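Local coordinates for protein V-type ATP synthase alpha chain (Nanoarchaeum equitans Kin4-M, PDB 5BN3) that forms the A subunit of an archaeal V/A-type ATP synthase, a P-loop protein of the alpha/beta family that binds ADP and magnesium, at residues D208-I213 with E446-I451; F429-F434 with D440-R445. All coordinates share one frame; numbering follows the deposited sequence.

Contact 1: D208-I213 with E446-I451; sequences DIMFPI and EEFFAI
Met210 and Phe449 carry most of the contact between 208-213 and 446-451, and the methionine can be traced atom by atom. Its CB lies 4.1 Å from CZ at the far end of the Phe449 ring. CG swings to the side of the backbone N (chi1 -58°), and the chain bends again at each of the next two torsions. The first bend lays SD over one face of Phe449, 4.3 Å from the ring centroid and 24° off the normal, displaced toward the rim. Beyond the sulfur, CE turns off toward the neighbouring ring and stops 4.1 Å from CD2 of Phe448, the two side chains crossing almost at right angles. A Met-aromatic contact and a methyl-to-ring contact are thus made by consecutive atoms of one bent chain. This is part of the interface between the nucleotide-binding domain, represented here by the end of helix 205-210 and the turn after it, and helix 441-458 of the helical C-terminal domain. Phe449 also works through its rim. CZ comes 3.5 Å from the carbonyl O of Met210, which lies in the ring plane, and the same rim is directed at the face of Phe211 in an offset edge-to-face pair. The closest atoms of that pair are Phe449 CE1 and Phe211 CZ, 3.7 Å apart, with the planes at 76°. On its other side the Phe211 side chain rests on Ile417 and Ser422. Farther back, Phe448 makes an edge-to-face pair with Phe488, and helices 472-489 and 503-523 pack against its side chain.

Contact 2: F429-F434 with D440-R445; sequences FVKKYF and DVIEIR
Ile442, Val441, Phe434 and Lys431 meet in two pairs where helix 427-437 faces the first turn of helix 441-458. Ile442 gives up the most surface. Its chain runs out through CG1, extended at chi2 (-169°), and only the terminal methyl CD1 touches the other helix, 4.0 Å from CB of Lys431 and at the same distance from the Lys431 carbonyl O. The lysine takes part through the root of its side chain: with chi1 at 66° CG sits between the backbone N and the carbonyl carbon, and the straight remainder carries the ammonium group away from the isoleucine, on the exposed side of the pair. Val441 makes the inner half of the contact. Its CG2 methyl packs 3.7 Å from CB of Phe434 and 3.8 Å from the carbonyl O of the same residue, so it nestles against the base of the phenylalanine, meeting the ring only obliquely. The ring itself is turned back on its own helix, where CD2 of Tyr433 stands 4.0 Å above its plane over the centre and CG2 of Val430 lies at its edge. The backbones approach most closely here, CA of Phe434 being 6.9 Å from CA of Val441. Behind the valine, Ile507 of helix 503-523 continues the apolar layer. Side chains near the junction pack together two consecutive helices joined by a short loop, a helix-loop-helix arrangement in the general sense, here within the helical C-terminal domain of a V/A-type A subunit.

Overall arrangement
Both contacts use successive turns of helix 441-458, and their centres lie 9 Å apart. Contact 1 is buried and joins parts far apart in sequence, with sulfur and aromatic rings doing the work; contact 2, nested within the loop that contact 1 closes, is a local, partly exposed meeting of aliphatic groups, with a lysine at its outer side. Arg445 ties the two together: NE and NH2 probably donate to the carbonyl oxygens of Ile209 and Met210, each 2.8 Å away, while its guanidinium group also makes a cation-pi contact with Trp427. Packing adds to this polar link, since Pro212 CG lies 3.9 Å from Val430 CG2.

Contact 1: D208-I213 with E446-I451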
loop_
_atom_site.group_PDB
_atom_site.type_symbol
_atom_site.label_atom_id
_atom_site.label_comp_id
_atom_site.label_asym_id
_atom_site.label_seq_id
_atom_site.Cartn_x
_atom_site.Cartn_y
_atom_site.Cartn_z
ATOM N N ASP A 208 17.037 -26.287 -21.692
ATOM C CA ASP A 208 17.042 -27.689 -22.112
ATOM C C ASP A 208 17.455 -28.655 -21.003
ATOM O O ASP A 208 16.989 -29.793 -20.959
ATOM C CB ASP A 208 17.930 -27.883 -23.349
ATOM C CG ASP A 208 17.360 -27.218 -24.587
ATOM O OD1 ASP A 208 16.157 -26.879 -24.581
ATOM O OD2 ASP A 208 18.113 -27.040 -25.570
ATOM N N ILE A 209 18.321 -28.199 -20.104
ATOM C CA ILE A 209 18.832 -29.064 -19.047
ATOM C C ILE A 209 18.311 -28.673 -17.668
ATOM O O ILE A 209 17.796 -29.512 -16.928
ATOM C CB ILE A 209 20.372 -29.054 -19.010
ATOM C CG1 ILE A 209 20.936 -29.444 -20.375
ATOM C CG2 ILE A 209 20.880 -30.004 -17.948
ATOM C CD1 ILE A 209 20.559 -30.845 -20.819
ATOM N N MET A 210 18.445 -27.395 -17.330
ATOM C CA MET A 210 18.091 -26.923 -15.997
ATOM C C MET A 210 16.586 -26.935 -15.733
ATOM O O MET A 210 16.136 -27.521 -14.750
ATOM C CB MET A 210 18.675 -25.528 -15.760
ATOM C CG MET A 210 20.188 -25.450 -15.915
ATOM S SD MET A 210 21.071 -26.234 -14.547
ATOM C CE MET A 210 21.563 -27.773 -15.306
ATOM N N PHE A 211 15.807 -26.304 -16.610
ATOM C CA PHE A 211 14.358 -26.220 -16.402
ATOM C C PHE A 211 13.529 -26.635 -17.621
ATOM O O PHE A 211 12.671 -25.874 -18.071
ATOM C CB PHE A 211 13.976 -24.796 -15.977
ATOM C CG PHE A 211 14.812 -24.256 -14.844
ATOM C CD1 PHE A 211 14.546 -24.624 -13.534
ATOM C CD2 PHE A 211 15.862 -23.381 -15.091
ATOM C CE1 PHE A 211 15.313 -24.132 -12.488
ATOM C CE2 PHE A 211 16.631 -22.885 -14.050
ATOM C CZ PHE A 211 16.354 -23.262 -12.748
ATOM N N PRO A 212 13.747 -27.859 -18.134
ATOM C CA PRO A 212 13.053 -28.226 -19.371
ATOM C C PRO A 212 11.580 -28.546 -19.153
ATOM O O PRO A 212 11.196 -28.966 -18.061
ATOM C CB PRO A 212 13.787 -29.495 -19.811
ATOM C CG PRO A 212 14.220 -30.123 -18.531
ATOM C CD PRO A 212 14.566 -28.971 -17.613
ATOM N N ILE A 213 10.768 -28.333 -20.183
ATOM C CA ILE A 213 9.397 -28.822 -20.186
ATOM C C ILE A 213 9.269 -29.920 -21.234
ATOM O O ILE A 213 10.164 -30.109 -22.060
ATOM C CB ILE A 213 8.376 -27.709 -20.505
ATOM C CG1 ILE A 213 8.656 -27.083 -21.872
ATOM C CG2 ILE A 213 8.399 -26.650 -19.438
ATOM C CD1 ILE A 213 7.641 -26.014 -22.266
ATOM N N GLU A 446 22.153 -32.182 -10.986
ATOM C CA GLU A 446 22.039 -32.020 -9.538
ATOM C C GLU A 446 23.258 -31.303 -8.977
ATOM O O GLU A 446 23.154 -30.491 -8.057
ATOM C CB GLU A 446 21.904 -33.385 -8.856
ATOM C CG GLU A 446 20.544 -34.042 -9.000
ATOM C CD GLU A 446 20.469 -35.371 -8.269
ATOM O OE1 GLU A 446 21.537 -35.958 -7.990
ATOM O OE2 GLU A 446 19.344 -35.826 -7.972
ATOM N N GLU A 447 24.415 -31.621 -9.544
ATOM C CA GLU A 447 25.685 -31.039 -9.134
ATOM C C GLU A 447 25.735 -29.545 -9.453
ATOM O O GLU A 447 26.189 -28.740 -8.636
ATOM C CB GLU A 447 26.820 -31.774 -9.847
ATOM C CG GLU A 447 28.216 -31.466 -9.350
ATOM C CD GLU A 447 29.265 -32.290 -10.072
ATOM O OE1 GLU A 447 29.886 -31.767 -11.022
ATOM O OE2 GLU A 447 29.465 -33.467 -9.696
ATOM N N PHE A 448 25.269 -29.180 -10.644
ATOM C CA PHE A 448 25.212 -27.777 -11.046
ATOM C C PHE A 448 24.306 -26.981 -10.111
ATOM O O PHE A 448 24.665 -25.893 -9.665
ATOM C CB PHE A 448 24.726 -27.644 -12.496
ATOM C CG PHE A 448 25.807 -27.846 -13.528
ATOM C CD1 PHE A 448 27.022 -28.429 -13.190
ATOM C CD2 PHE A 448 25.609 -27.433 -14.838
ATOM C CE1 PHE A 448 28.013 -28.604 -14.144
ATOM C CE2 PHE A 448 26.599 -27.607 -15.796
ATOM C CZ PHE A 448 27.801 -28.193 -15.447
ATOM N N PHE A 449 23.132 -27.530 -9.816
ATOM C CA PHE A 449 22.196 -26.882 -8.903
ATOM C C PHE A 449 22.796 -26.732 -7.508
ATOM O O PHE A 449 22.624 -25.702 -6.857
ATOM C CB PHE A 449 20.890 -27.675 -8.825
ATOM C CG PHE A 449 19.905 -27.338 -9.913
ATOM C CD1 PHE A 449 19.281 -26.099 -9.939
ATOM C CD2 PHE A 449 19.584 -28.267 -10.892
ATOM C CE1 PHE A 449 18.366 -25.785 -10.930
ATOM C CE2 PHE A 449 18.668 -27.959 -11.887
ATOM C CZ PHE A 449 18.060 -26.717 -11.905
ATOM N N ALA A 450 23.503 -27.763 -7.055
ATOM C CA ALA A 450 24.119 -27.747 -5.730
ATOM C C ALA A 450 25.203 -26.676 -5.611
ATOM O O ALA A 450 25.315 -26.010 -4.581
ATOM C CB ALA A 450 24.688 -29.119 -5.392
ATOM N N ILE A 451 25.997 -26.519 -6.666
ATOM C CA ILE A 451 27.078 -25.536 -6.681
ATOM C C ILE A 451 26.547 -24.102 -6.748
ATOM O O ILE A 451 27.016 -23.223 -6.022
ATOM C CB ILE A 451 28.052 -25.805 -7.856
ATOM C CG1 ILE A 451 28.837 -27.098 -7.606
ATOM C CG2 ILE A 451 29.005 -24.643 -8.055
ATOM C CD1 ILE A 451 29.624 -27.577 -8.809
#

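Contact 2: F429-F434 with D440-R445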
loop_
_atom_site.group_PDB
_atom_site.type_symbol
_atom_site.label_atom_id
_atom_site.label_comp_id
_atom_site.label_asym_id
_atom_site.label_seq_id
_atom_site.Cartn_x
_atom_site.Cartn_y
_atom_site.Cartn_z
ATOM N N PHE A 429 9.043 -36.307 -16.364
ATOM C CA PHE A 429 8.575 -36.849 -17.637
ATOM C C PHE A 429 9.654 -36.847 -18.720
ATOM O O PHE A 429 9.507 -37.513 -19.747
ATOM C CB PHE A 429 7.353 -36.069 -18.135
ATOM C CG PHE A 429 6.204 -36.039 -17.164
ATOM C CD1 PHE A 429 5.447 -37.178 -16.925
ATOM C CD2 PHE A 429 5.863 -34.865 -16.510
ATOM C CE1 PHE A 429 4.383 -37.148 -16.038
ATOM C CE2 PHE A 429 4.801 -34.830 -15.622
ATOM C CZ PHE A 429 4.060 -35.972 -15.386
ATOM N N VAL A 430 10.732 -36.102 -18.492
ATOM C CA VAL A 430 11.772 -35.946 -19.507
ATOM C C VAL A 430 13.121 -36.527 -19.082
ATOM O O VAL A 430 14.014 -36.700 -19.913
ATOM C CB VAL A 430 11.958 -34.462 -19.912
ATOM C CG1 VAL A 430 10.619 -33.835 -20.249
ATOM C CG2 VAL A 430 12.634 -33.683 -18.793
ATOM N N LYS A 431 13.264 -36.825 -17.793
ATOM C CA LYS A 431 14.514 -37.380 -17.280
ATOM C C LYS A 431 14.801 -38.747 -17.892
ATOM O O LYS A 431 15.962 -39.143 -18.023
ATOM C CB LYS A 431 14.496 -37.473 -15.749
ATOM C CG LYS A 431 13.488 -38.460 -15.171
ATOM C CD LYS A 431 13.690 -38.619 -13.666
ATOM C CE LYS A 431 12.595 -39.471 -13.034
ATOM N NZ LYS A 431 12.726 -39.532 -11.548
ATOM N N LYS A 432 13.737 -39.456 -18.265
ATOM C CA LYS A 432 13.851 -40.736 -18.953
ATOM C C LYS A 432 14.708 -40.571 -20.196
ATOM O O LYS A 432 15.683 -41.293 -20.391
ATOM C CB LYS A 432 12.470 -41.231 -19.383
ATOM C CG LYS A 432 11.313 -40.736 -18.532
ATOM C CD LYS A 432 10.034 -40.722 -19.360
ATOM C CE LYS A 432 8.808 -40.433 -18.511
ATOM N NZ LYS A 432 7.586 -40.281 -19.351
ATOM N N TYR A 433 14.329 -39.603 -21.028
ATOM C CA TYR A 433 15.016 -39.326 -22.283
ATOM C C TYR A 433 16.503 -39.064 -22.085
ATOM O O TYR A 433 17.337 -39.600 -22.813
ATOM C CB TYR A 433 14.372 -38.123 -22.979
ATOM C CG TYR A 433 15.093 -37.674 -24.232
ATOM C CD1 TYR A 433 14.781 -38.222 -25.465
ATOM C CD2 TYR A 433 16.078 -36.695 -24.180
ATOM C CE1 TYR A 433 15.433 -37.815 -26.610
ATOM C CE2 TYR A 433 16.736 -36.283 -25.322
ATOM C CZ TYR A 433 16.408 -36.846 -26.533
ATOM O OH TYR A 433 17.058 -36.442 -27.673
ATOM N N PHE A 434 16.826 -38.226 -21.105
ATOM C CA PHE A 434 18.211 -37.838 -20.865
ATOM C C PHE A 434 19.039 -38.986 -20.296
ATOM O O PHE A 434 20.204 -39.143 -20.647
ATOM C CB PHE A 434 18.277 -36.612 -19.950
ATOM C CG PHE A 434 17.771 -35.351 -20.594
ATOM C CD1 PHE A 434 18.511 -34.716 -21.580
ATOM C CD2 PHE A 434 16.560 -34.794 -20.208
ATOM C CE1 PHE A 434 18.049 -33.552 -22.176
ATOM C CE2 PHE A 434 16.093 -33.630 -20.800
ATOM C CZ PHE A 434 16.839 -33.010 -21.784
ATOM N N ASP A 440 25.065 -39.842 -17.282
ATOM C CA ASP A 440 25.502 -39.049 -16.133
ATOM C C ASP A 440 24.948 -37.623 -16.044
ATOM O O ASP A 440 25.286 -36.892 -15.114
ATOM C CB ASP A 440 27.035 -39.013 -16.062
ATOM C CG ASP A 440 27.620 -40.224 -15.360
ATOM O OD1 ASP A 440 27.022 -41.318 -15.449
ATOM O OD2 ASP A 440 28.682 -40.079 -14.717
ATOM N N VAL A 441 24.098 -37.225 -16.987
ATOM C CA VAL A 441 23.571 -35.857 -16.981
ATOM C C VAL A 441 22.617 -35.559 -15.821
ATOM O O VAL A 441 22.481 -34.405 -15.414
ATOM C CB VAL A 441 22.896 -35.474 -18.316
ATOM C CG1 VAL A 441 23.860 -35.665 -19.465
ATOM C CG2 VAL A 441 21.626 -36.284 -18.531
ATOM N N ILE A 442 21.958 -36.588 -15.293
ATOM C CA ILE A 442 21.088 -36.407 -14.133
ATOM C C ILE A 442 21.909 -36.039 -12.894
ATOM O O ILE A 442 21.537 -35.138 -12.139
ATOM C CB ILE A 442 20.206 -37.655 -13.865
ATOM C CG1 ILE A 442 19.115 -37.777 -14.933
ATOM C CG2 ILE A 442 19.563 -37.582 -12.491
ATOM C CD1 ILE A 442 18.040 -38.801 -14.606
ATOM N N GLU A 443 23.034 -36.722 -12.697
ATOM C CA GLU A 443 23.924 -36.412 -11.580
ATOM C C GLU A 443 24.569 -35.035 -11.728
ATOM O O GLU A 443 24.645 -34.271 -10.766
ATOM C CB GLU A 443 25.019 -37.472 -11.437
ATOM C CG GLU A 443 25.973 -37.194 -10.278
ATOM C CD GLU A 443 27.279 -37.957 -10.380
ATOM O OE1 GLU A 443 27.518 -38.596 -11.428
ATOM O OE2 GLU A 443 28.070 -37.914 -9.413
ATOM N N ILE A 444 25.043 -34.731 -12.934
ATOM C CA ILE A 444 25.719 -33.464 -13.198
ATOM C C ILE A 444 24.760 -32.282 -13.046
ATOM O O ILE A 444 25.146 -31.215 -12.560
ATOM C CB ILE A 444 26.372 -33.455 -14.602
ATOM C CG1 ILE A 444 27.380 -34.602 -14.726
ATOM C CG2 ILE A 444 27.071 -32.138 -14.862
ATOM C CD1 ILE A 444 27.983 -34.749 -16.113
ATOM N N ARG A 445 23.508 -32.480 -13.453
ATOM C CA ARG A 445 22.473 -31.464 -13.284
ATOM C C ARG A 445 22.284 -31.141 -11.806
ATOM O O ARG A 445 22.267 -29.974 -11.420
ATOM C CB ARG A 445 21.153 -31.940 -13.900
ATOM C CG ARG A 445 20.003 -30.945 -13.789
ATOM C CD ARG A 445 18.770 -31.458 -14.522
ATOM N NE ARG A 445 17.611 -30.583 -14.356
ATOM C CZ ARG A 445 16.678 -30.754 -13.425
ATOM N NH1 ARG A 445 16.767 -31.764 -12.573
ATOM N NH2 ARG A 445 15.656 -29.912 -13.344
#